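Local coordinates for galactose mutarotase-like protein (Clostridium acetobutylicum, PDB 3OS7) that probably binds carbohydrate and may interconvert the anomers of aldose sugars, at residues K19-A24 / A30-D35; P34-N39 / E63-R68; Y72-L77 / L155-S160. One frame throughout, in Å; residues are numbered along the deposited sequence.

Contact 1. Residues K19-A24 / A30-D35; sequences KCIRFA and ALIIPD
F23 lays one face of its ring over the methyl of A30, and this CH-pi contact marks the tight end of an antiparallel beta hairpin made by strands 18-25 and 28-33. A30 CB sits 3.8 Å from the centroid of the F23 ring, offset toward the rim. The ring gets there because F23 CG lies between the backbone N and the carbonyl carbon (chi1 56°), which folds it back across the neighbouring strand. Next along the same face, I21 CB meets I32 CG2 at 3.6 Å. F23 and I32 pack on both strands 128-137 and 151-160, through V131, V133, Y157 and L159, and I21 on V131 of the first.

Two hydrogen-bonded pairs hold the backbones here. F23 and A30 exchange bonds, A30 N to F23 O being short at 2.8 Å and nearly linear (169° at the hydrogen). I21 and I32 do the same, with I32 N to I21 O at 2.9 Å.

The other face is more mixed. L31 CD1 touches C20 SG at 3.6 Å and also lies over the centre of the R22 guanidinium, 4.0 Å above its plane. R22 bends at chi3 (-61°) to bring that flat group over the leucine, while its NE makes a salt bridge with E12 on strand 8-14.

The loose end, open to solvent at K19, lies beyond C20 and I33, where no direct hydrogen bond joins the segments: a water accepts from K19 N and donates to D35 OD2, the latter at 2.6 Å. D35 OD2 is also bonded to H18 ND1. The hairpin is thus apolar where it faces strands 128-137 and 151-160, whereas R22 pairs with E12 on the L31 face and water joins K19 to D35, whose carboxylate probably remains ionised.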
loop_
_atom_site.group_PDB
_atom_site.type_symbol
_atom_site.label_atom_id
_atom_site.label_comp_id
_atom_site.label_asym_id
_atom_site.label_seq_id
_atom_site.Cartn_x
_atom_site.Cartn_y
_atom_site.Cartn_z
ATOM N N LYS A 19 11.929 -10.812 -15.349
ATOM C CA LYS A 19 10.818 -10.459 -16.186
ATOM C C LYS A 19 10.065 -9.295 -15.530
ATOM O O LYS A 19 9.987 -9.182 -14.292
ATOM C CB LYS A 19 9.936 -11.675 -16.437
ATOM C CG LYS A 19 10.678 -12.739 -17.301
ATOM C CD LYS A 19 9.808 -13.956 -17.622
ATOM C CE LYS A 19 10.547 -15.268 -17.406
ATOM N NZ LYS A 19 9.562 -16.345 -17.074
ATOM N N CYS A 20 9.594 -8.369 -16.342
ATOM C CA CYS A 20 8.725 -7.327 -15.818
ATOM C C CYS A 20 7.630 -7.140 -16.850
ATOM O O CYS A 20 7.779 -7.585 -18.006
ATOM C CB CYS A 20 9.506 -6.058 -15.562
ATOM S SG CYS A 20 10.087 -5.146 -17.006
ATOM N N ILE A 21 6.514 -6.565 -16.424
ATOM C CA ILE A 21 5.432 -6.223 -17.334
ATOM C C ILE A 21 5.202 -4.723 -17.323
ATOM O O ILE A 21 4.930 -4.131 -16.258
ATOM C CB ILE A 21 4.092 -6.957 -16.979
ATOM C CG1 ILE A 21 4.256 -8.474 -16.816
ATOM C CG2 ILE A 21 3.006 -6.593 -18.013
ATOM C CD1 ILE A 21 4.541 -9.222 -18.082
ATOM N N ARG A 22 5.343 -4.099 -18.494
ATOM C CA ARG A 22 4.999 -2.700 -18.705
ATOM C C ARG A 22 3.630 -2.658 -19.388
ATOM O O ARG A 22 3.369 -3.427 -20.307
ATOM C CB ARG A 22 6.026 -2.065 -19.610
ATOM C CG ARG A 22 6.220 -0.609 -19.446
ATOM C CD ARG A 22 7.454 -0.146 -20.238
ATOM N NE ARG A 22 8.714 -0.761 -19.815
ATOM C CZ ARG A 22 9.533 -0.283 -18.871
ATOM N NH1 ARG A 22 9.237 0.806 -18.177
ATOM N NH2 ARG A 22 10.654 -0.921 -18.595
ATOM N N PHE A 23 2.742 -1.799 -18.919
ATOM C CA PHE A 23 1.382 -1.762 -19.479
ATOM C C PHE A 23 0.872 -0.336 -19.545
ATOM O O PHE A 23 1.246 0.499 -18.728
ATOM C CB PHE A 23 0.415 -2.762 -18.775
ATOM C CG PHE A 23 0.268 -2.613 -17.265
ATOM C CD1 PHE A 23 1.315 -2.890 -16.401
ATOM C CD2 PHE A 23 -0.976 -2.328 -16.704
ATOM C CE1 PHE A 23 1.146 -2.825 -15.027
ATOM C CE2 PHE A 23 -1.135 -2.211 -15.324
ATOM C CZ PHE A 23 -0.073 -2.458 -14.484
ATOM N N ALA A 24 0.017 -0.075 -20.535
ATOM C CA ALA A 24 -0.363 1.269 -20.904
ATOM C C ALA A 24 -1.813 1.282 -21.368
ATOM O O ALA A 24 -2.245 0.393 -22.120
ATOM C CB ALA A 24 0.557 1.777 -22.027
ATOM N N ALA A 30 2.338 1.941 -16.642
ATOM C CA ALA A 30 2.780 1.330 -15.394
ATOM C C ALA A 30 3.844 0.251 -15.632
ATOM O O ALA A 30 3.978 -0.292 -16.738
ATOM C CB ALA A 30 1.623 0.737 -14.626
ATOM N N LEU A 31 4.560 -0.069 -14.576
ATOM C CA LEU A 31 5.590 -1.118 -14.620
ATOM C C LEU A 31 5.438 -1.950 -13.359
ATOM O O LEU A 31 5.479 -1.409 -12.265
ATOM C CB LEU A 31 6.980 -0.485 -14.690
ATOM C CG LEU A 31 8.171 -1.450 -14.651
ATOM C CD1 LEU A 31 8.091 -2.448 -15.811
ATOM C CD2 LEU A 31 9.461 -0.618 -14.675
ATOM N N ILE A 32 5.295 -3.270 -13.515
ATOM C CA ILE A 32 5.171 -4.165 -12.416
ATOM C C ILE A 32 6.309 -5.203 -12.427
ATOM O O ILE A 32 6.749 -5.650 -13.497
ATOM C CB ILE A 32 3.774 -4.851 -12.387
ATOM C CG1 ILE A 32 3.533 -5.579 -11.055
ATOM C CG2 ILE A 32 3.579 -5.818 -13.577
ATOM C CD1 ILE A 32 2.063 -6.089 -10.920
ATOM N N ILE A 33 6.800 -5.519 -11.221
ATOM C CA ILE A 33 7.918 -6.462 -11.042
ATOM C C ILE A 33 7.449 -7.719 -10.281
ATOM O O ILE A 33 7.488 -7.766 -9.038
ATOM C CB ILE A 33 9.098 -5.851 -10.272
ATOM C CG1 ILE A 33 9.451 -4.427 -10.750
ATOM C CG2 ILE A 33 10.329 -6.798 -10.398
ATOM C CD1 ILE A 33 9.892 -4.333 -12.191
ATOM N N PRO A 34 7.012 -8.748 -11.017
ATOM C CA PRO A 34 6.512 -9.958 -10.360
ATOM C C PRO A 34 7.482 -10.599 -9.364
ATOM O O PRO A 34 7.057 -10.972 -8.261
ATOM C CB PRO A 34 6.188 -10.889 -11.531
ATOM C CG PRO A 34 5.904 -9.960 -12.664
ATOM C CD PRO A 34 6.846 -8.805 -12.475
ATOM N N ASP A 35 8.769 -10.653 -9.708
ATOM C CA ASP A 35 9.782 -11.257 -8.838
ATOM C C ASP A 35 9.989 -10.594 -7.473
ATOM O O ASP A 35 10.521 -11.227 -6.567
ATOM C CB ASP A 35 11.138 -11.272 -9.536
ATOM C CG ASP A 35 11.309 -12.474 -10.472
ATOM O OD1 ASP A 35 10.498 -13.413 -10.402
ATOM O OD2 ASP A 35 12.261 -12.471 -11.268
HETATM O O HOH W 1 11.787 -13.105 -13.790
#

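Contact 2. Residues P34-N39 / E63-R68; sequences PDVGGN and EDFKNR
V36 packs against F65 where the turn between strands 28-33 and 39-45 meets helix 62-67. The turn ends in a G1 beta bulge, G38 and N39 both facing I33, and the positive phi angles of G37 and G38 carry the chain through it. Inside the turn, N39 N bonds back to V36 O at 3.2 Å.

The V36 side chain can be followed outward. Its CB points at the helix and touches F65 CE2 at 3.6 Å. From there CG1, anti to the backbone N (chi1 -173°), runs on between ring and helix backbone, with F65 CE2 at 3.7 Å and K66 CA at 3.9 Å. The second branch, CG2, reaches F65 CD2 and, more loosely, K66 CB at 4.1 Å. One valine therefore spans two consecutive helix residues, meeting the ring of the first with all three of its carbons and the start of the aliphatic chain of the second.

F65 extends from the helix with the CD2-CE2 side of its ring toward the valine. The ring also meets W15, their planes about 20° apart, and touches L60. K66 behaves differently: its chain bends at chi3 and leads away from the turn, so that NZ forms a salt bridge with E63 OE2, within the helix. No hydrogen bond crosses between the two segments; V36, F65 and the start of the K66 chain meet by apolar packing.

N39 approaches the same ring obliquely, its amide plane turned 53° from that of F65. The amide is fixed elsewhere by backbone partners, OD1 accepting from L74 N and ND2 donating to Y72 O, which leaves N39 ND2 4.2 Å from F65 CZ.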
loop_
_atom_site.group_PDB
_atom_site.type_symbol
_atom_site.label_atom_id
_atom_site.label_comp_id
_atom_site.label_asym_id
_atom_site.label_seq_id
_atom_site.Cartn_x
_atom_site.Cartn_y
_atom_site.Cartn_z
ATOM N N PRO A 34 7.012 -8.748 -11.017
ATOM C CA PRO A 34 6.512 -9.958 -10.360
ATOM C C PRO A 34 7.482 -10.599 -9.364
ATOM O O PRO A 34 7.057 -10.972 -8.261
ATOM C CB PRO A 34 6.188 -10.889 -11.531
ATOM C CG PRO A 34 5.904 -9.960 -12.664
ATOM C CD PRO A 34 6.846 -8.805 -12.475
ATOM N N ASP A 35 8.769 -10.653 -9.708
ATOM C CA ASP A 35 9.782 -11.257 -8.838
ATOM C C ASP A 35 9.989 -10.594 -7.473
ATOM O O ASP A 35 10.521 -11.227 -6.567
ATOM C CB ASP A 35 11.138 -11.272 -9.536
ATOM C CG ASP A 35 11.309 -12.474 -10.472
ATOM O OD1 ASP A 35 10.498 -13.413 -10.402
ATOM O OD2 ASP A 35 12.261 -12.471 -11.268
ATOM N N VAL A 36 9.603 -9.322 -7.336
ATOM C CA VAL A 36 9.659 -8.655 -6.050
ATOM C C VAL A 36 8.258 -8.111 -5.662
ATOM O O VAL A 36 7.909 -6.958 -5.922
ATOM C CB VAL A 36 10.743 -7.557 -6.003
ATOM C CG1 VAL A 36 10.875 -7.010 -4.613
ATOM C CG2 VAL A 36 12.135 -8.108 -6.499
ATOM N N GLY A 37 7.468 -8.965 -5.042
ATOM C CA GLY A 37 6.198 -8.540 -4.444
ATOM C C GLY A 37 5.102 -8.182 -5.404
ATOM O O GLY A 37 4.085 -7.611 -4.983
ATOM N N GLY A 38 5.259 -8.503 -6.688
ATOM C CA GLY A 38 4.313 -7.993 -7.694
ATOM C C GLY A 38 4.171 -6.489 -7.574
ATOM O O GLY A 38 3.082 -5.930 -7.750
ATOM N N ASN A 39 5.299 -5.819 -7.323
ATOM C CA ASN A 39 5.285 -4.397 -7.001
ATOM C C ASN A 39 5.165 -3.582 -8.288
ATOM O O ASN A 39 6.002 -3.695 -9.178
ATOM C CB ASN A 39 6.566 -4.057 -6.230
ATOM C CG ASN A 39 6.558 -2.654 -5.638
ATOM O OD1 ASN A 39 6.035 -1.710 -6.246
ATOM N ND2 ASN A 39 7.206 -2.500 -4.465
ATOM N N GLU A 63 19.310 -6.622 -5.920
ATOM C CA GLU A 63 19.350 -7.179 -4.587
ATOM C C GLU A 63 18.984 -6.157 -3.503
ATOM O O GLU A 63 18.327 -6.515 -2.527
ATOM C CB GLU A 63 20.744 -7.743 -4.305
ATOM C CG GLU A 63 20.746 -8.807 -3.240
ATOM C CD GLU A 63 19.943 -10.044 -3.627
ATOM O OE1 GLU A 63 19.681 -10.264 -4.840
ATOM O OE2 GLU A 63 19.578 -10.804 -2.704
ATOM N N ASP A 64 19.391 -4.903 -3.697
ATOM C CA ASP A 64 19.073 -3.804 -2.780
ATOM C C ASP A 64 17.595 -3.425 -2.864
ATOM O O ASP A 64 17.007 -3.054 -1.852
ATOM C CB ASP A 64 19.934 -2.577 -3.054
ATOM C CG ASP A 64 21.423 -2.827 -2.775
ATOM O OD1 ASP A 64 21.729 -3.630 -1.878
ATOM O OD2 ASP A 64 22.277 -2.248 -3.477
ATOM N N PHE A 65 17.001 -3.577 -4.048
ATOM C CA PHE A 65 15.555 -3.443 -4.199
ATOM C C PHE A 65 14.829 -4.582 -3.470
ATOM O O PHE A 65 13.970 -4.339 -2.604
ATOM C CB PHE A 65 15.156 -3.393 -5.668
ATOM C CG PHE A 65 13.659 -3.339 -5.893
ATOM C CD1 PHE A 65 12.872 -2.377 -5.254
ATOM C CD2 PHE A 65 13.041 -4.249 -6.722
ATOM C CE1 PHE A 65 11.493 -2.327 -5.463
ATOM C CE2 PHE A 65 11.656 -4.209 -6.918
ATOM C CZ PHE A 65 10.888 -3.251 -6.293
ATOM N N LYS A 66 15.219 -5.819 -3.748
ATOM C CA LYS A 66 14.546 -6.986 -3.167
ATOM C C LYS A 66 14.626 -7.004 -1.645
ATOM O O LYS A 66 13.700 -7.470 -0.977
ATOM C CB LYS A 66 15.117 -8.282 -3.729
ATOM C CG LYS A 66 14.587 -9.563 -3.060
ATOM C CD LYS A 66 15.066 -10.832 -3.763
ATOM C CE LYS A 66 16.515 -11.185 -3.414
ATOM N NZ LYS A 66 17.012 -12.409 -4.141
ATOM N N ASN A 67 15.728 -6.496 -1.106
ATOM C CA ASN A 67 15.910 -6.450 0.343
ATOM C C ASN A 67 15.133 -5.347 1.056
ATOM O O ASN A 67 14.873 -5.466 2.254
ATOM C CB ASN A 67 17.384 -6.313 0.667
ATOM C CG ASN A 67 18.117 -7.616 0.517
ATOM O OD1 ASN A 67 17.516 -8.705 0.614
ATOM N ND2 ASN A 67 19.414 -7.526 0.289
ATOM N N ARG A 68 14.743 -4.307 0.326
ATOM C CA ARG A 68 13.943 -3.198 0.900
ATOM C C ARG A 68 12.986 -2.619 -0.155
ATOM O O ARG A 68 13.116 -1.490 -0.607
ATOM C CB ARG A 68 14.860 -2.119 1.451
ATOM C CG ARG A 68 14.177 -1.219 2.454
ATOM C CD ARG A 68 14.955 0.052 2.616
ATOM N NE ARG A 68 14.374 0.902 3.653
ATOM C CZ ARG A 68 14.781 2.137 3.893
ATOM N NH1 ARG A 68 15.744 2.665 3.163
ATOM N NH2 ARG A 68 14.192 2.853 4.829
#

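Contact 3. Residues Y72-L77 / L155-S160; sequences YGLPVL and LSYELS
This is a small, buried apolar contact with one water bridge, made where the segment leading into strand 76-77 approaches the side of strand 151-160 that carries L155 and Y157, in the beta-rich core of the mutarotase-like fold. The backbones stay well apart, V76 CA and L155 CA being nearest at 8.9 Å, and side chains cross the gap.

L74 and Y157 make the closer of the two contacts. L74 CD1 comes to 3.6 Å from Y157 OH and 4.0 Å from Y157 CE1, meeting the phenol obliquely at its hydroxyl end. Its CB follows at 3.9 Å from the same OH. Y157 reaches this far because CG lies anti to the carbonyl carbon (chi1 -75°), which extends the ring from the strand toward L74. A second, lighter touch joins V76 CG2 to L155 CD2 at 4.3 Å; both residues also lean on Y184 and W117.

The polar part is the tyrosine hydroxyl. A water gives a hydrogen bond to L74 O at 2.8 Å and is hydrogen-bonded to Y157 OH at 2.6 Å, so it ties a loop carbonyl to the tip of a side chain on a strand far along the chain. The hydroxyl has another partner, Q166 OE1 on strand 163-172. The water and the glutamine side chain give the buried hydroxyl two partners and probably restrict its O-H, while L74 CD1 packs beside it.

Around this cluster, strand 178-189 supports the 72-77 segment through backbone bonds from G73, P75 and L77, and strand 128-137 pairs with L155 through V133. V40, on strand 39-45 of the five-stranded sheet, touches both L74 and Y157, so this sheet packs onto the cluster.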
loop_
_atom_site.group_PDB
_atom_site.type_symbol
_atom_site.label_atom_id
_atom_site.label_comp_id
_atom_site.label_asym_id
_atom_site.label_seq_id
_atom_site.Cartn_x
_atom_site.Cartn_y
_atom_site.Cartn_z
ATOM N N TYR A 72 9.511 1.767 -2.310
ATOM C CA TYR A 72 9.162 2.037 -3.686
ATOM C C TYR A 72 7.778 1.480 -4.064
ATOM O O TYR A 72 7.332 0.433 -3.586
ATOM C CB TYR A 72 10.169 1.386 -4.635
ATOM C CG TYR A 72 11.561 1.959 -4.479
ATOM C CD1 TYR A 72 11.889 3.186 -5.058
ATOM C CD2 TYR A 72 12.533 1.278 -3.757
ATOM C CE1 TYR A 72 13.186 3.737 -4.908
ATOM C CE2 TYR A 72 13.814 1.797 -3.618
ATOM C CZ TYR A 72 14.131 3.022 -4.181
ATOM O OH TYR A 72 15.408 3.530 -4.030
ATOM N N GLY A 73 7.135 2.186 -4.970
ATOM C CA GLY A 73 5.926 1.673 -5.645
ATOM C C GLY A 73 4.781 1.301 -4.703
ATOM O O GLY A 73 4.444 2.054 -3.764
ATOM N N LEU A 74 4.183 0.130 -4.952
ATOM C CA LEU A 74 3.023 -0.357 -4.196
ATOM C C LEU A 74 3.365 -1.710 -3.533
ATOM O O LEU A 74 3.056 -2.780 -4.080
ATOM C CB LEU A 74 1.812 -0.502 -5.126
ATOM C CG LEU A 74 1.274 0.769 -5.792
ATOM C CD1 LEU A 74 0.129 0.461 -6.727
ATOM C CD2 LEU A 74 0.814 1.749 -4.704
ATOM N N PRO A 75 4.031 -1.671 -2.380
ATOM C CA PRO A 75 4.392 -2.886 -1.637
ATOM C C PRO A 75 3.227 -3.425 -0.826
ATOM O O PRO A 75 2.782 -2.791 0.125
ATOM C CB PRO A 75 5.506 -2.411 -0.696
ATOM C CG PRO A 75 5.755 -0.954 -1.082
ATOM C CD PRO A 75 4.503 -0.468 -1.677
ATOM N N VAL A 76 2.780 -4.636 -1.149
ATOM C CA VAL A 76 1.681 -5.239 -0.400
ATOM C C VAL A 76 2.158 -5.858 0.923
ATOM O O VAL A 76 3.133 -6.600 0.975
ATOM C CB VAL A 76 0.885 -6.228 -1.273
ATOM C CG1 VAL A 76 1.710 -7.429 -1.622
ATOM C CG2 VAL A 76 -0.433 -6.613 -0.600
ATOM N N LEU A 77 1.414 -5.581 1.993
ATOM C CA LEU A 77 1.821 -5.958 3.343
ATOM C C LEU A 77 0.845 -6.963 3.936
ATOM O O LEU A 77 -0.373 -6.780 3.825
ATOM C CB LEU A 77 1.851 -4.735 4.248
ATOM C CG LEU A 77 2.595 -3.522 3.741
ATOM C CD1 LEU A 77 2.445 -2.337 4.689
ATOM C CD2 LEU A 77 4.109 -3.880 3.530
ATOM N N LEU A 155 -3.140 -9.717 -6.915
ATOM C CA LEU A 155 -3.230 -8.290 -7.213
ATOM C C LEU A 155 -3.703 -8.198 -8.662
ATOM O O LEU A 155 -3.078 -8.742 -9.566
ATOM C CB LEU A 155 -1.894 -7.570 -7.035
ATOM C CG LEU A 155 -1.086 -7.837 -5.786
ATOM C CD1 LEU A 155 0.215 -7.042 -5.742
ATOM C CD2 LEU A 155 -1.915 -7.557 -4.556
ATOM N N SER A 156 -4.820 -7.521 -8.859
ATOM C CA SER A 156 -5.406 -7.330 -10.165
ATOM C C SER A 156 -5.399 -5.852 -10.532
ATOM O O SER A 156 -6.121 -5.029 -9.948
ATOM C CB SER A 156 -6.823 -7.903 -10.187
ATOM O OG SER A 156 -7.358 -7.774 -11.498
ATOM N N TYR A 157 -4.540 -5.498 -11.481
ATOM C CA TYR A 157 -4.361 -4.118 -11.874
ATOM C C TYR A 157 -5.029 -3.824 -13.191
ATOM O O TYR A 157 -4.736 -4.461 -14.199
ATOM C CB TYR A 157 -2.869 -3.800 -11.961
ATOM C CG TYR A 157 -2.240 -3.660 -10.609
ATOM C CD1 TYR A 157 -2.489 -2.517 -9.838
ATOM C CD2 TYR A 157 -1.427 -4.626 -10.086
ATOM C CE1 TYR A 157 -1.919 -2.352 -8.608
ATOM C CE2 TYR A 157 -0.848 -4.455 -8.827
ATOM C CZ TYR A 157 -1.107 -3.317 -8.096
ATOM O OH TYR A 157 -0.556 -3.121 -6.834
ATOM N N GLU A 158 -5.934 -2.851 -13.190
ATOM C CA GLU A 158 -6.608 -2.448 -14.399
ATOM C C GLU A 158 -6.247 -1.002 -14.684
ATOM O O GLU A 158 -6.588 -0.085 -13.937
ATOM C CB GLU A 158 -8.113 -2.612 -14.263
ATOM C CG GLU A 158 -8.899 -2.008 -15.410
ATOM C CD GLU A 158 -10.347 -1.693 -14.991
ATOM O OE1 GLU A 158 -11.087 -2.685 -14.821
ATOM O OE2 GLU A 158 -10.707 -0.479 -14.795
ATOM N N LEU A 159 -5.576 -0.792 -15.796
ATOM C CA LEU A 159 -5.215 0.553 -16.207
ATOM C C LEU A 159 -6.161 1.046 -17.319
ATOM O O LEU A 159 -6.500 0.295 -18.238
ATOM C CB LEU A 159 -3.770 0.539 -16.679
ATOM C CG LEU A 159 -3.012 1.843 -16.847
ATOM C CD1 LEU A 159 -3.000 2.679 -15.547
ATOM C CD2 LEU A 159 -1.564 1.506 -17.322
ATOM N N SER A 160 -6.557 2.306 -17.227
ATOM C CA SER A 160 -7.504 2.922 -18.170
ATOM C C SER A 160 -7.354 4.428 -18.104
ATOM O O SER A 160 -6.515 4.958 -17.350
ATOM C CB SER A 160 -8.953 2.524 -17.831
ATOM O OG SER A 160 -9.440 3.238 -16.691
HETATM O O HOH W 2 1.899 -3.770 -6.444
#

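The three contacts follow one another along the chain, and their centres are 10 to 13 Å apart. Contacts 1 and 2 share P34 and D35: the hairpin strand 28-33 runs straight into the turn that meets helix 62-67, and I33 N probably bonds to N39 O where the next strand begins. N39 then links contact 2 to contact 3 through its side-chain amide. Contacts 1 and 3 meet by packing, with L159 against F23 and A24 and I32 against Y157. The five-stranded N-terminal sheet is thereby joined to strand 151-160 and the segment entering strand 76-77, within one aldose 1-epimerase family region.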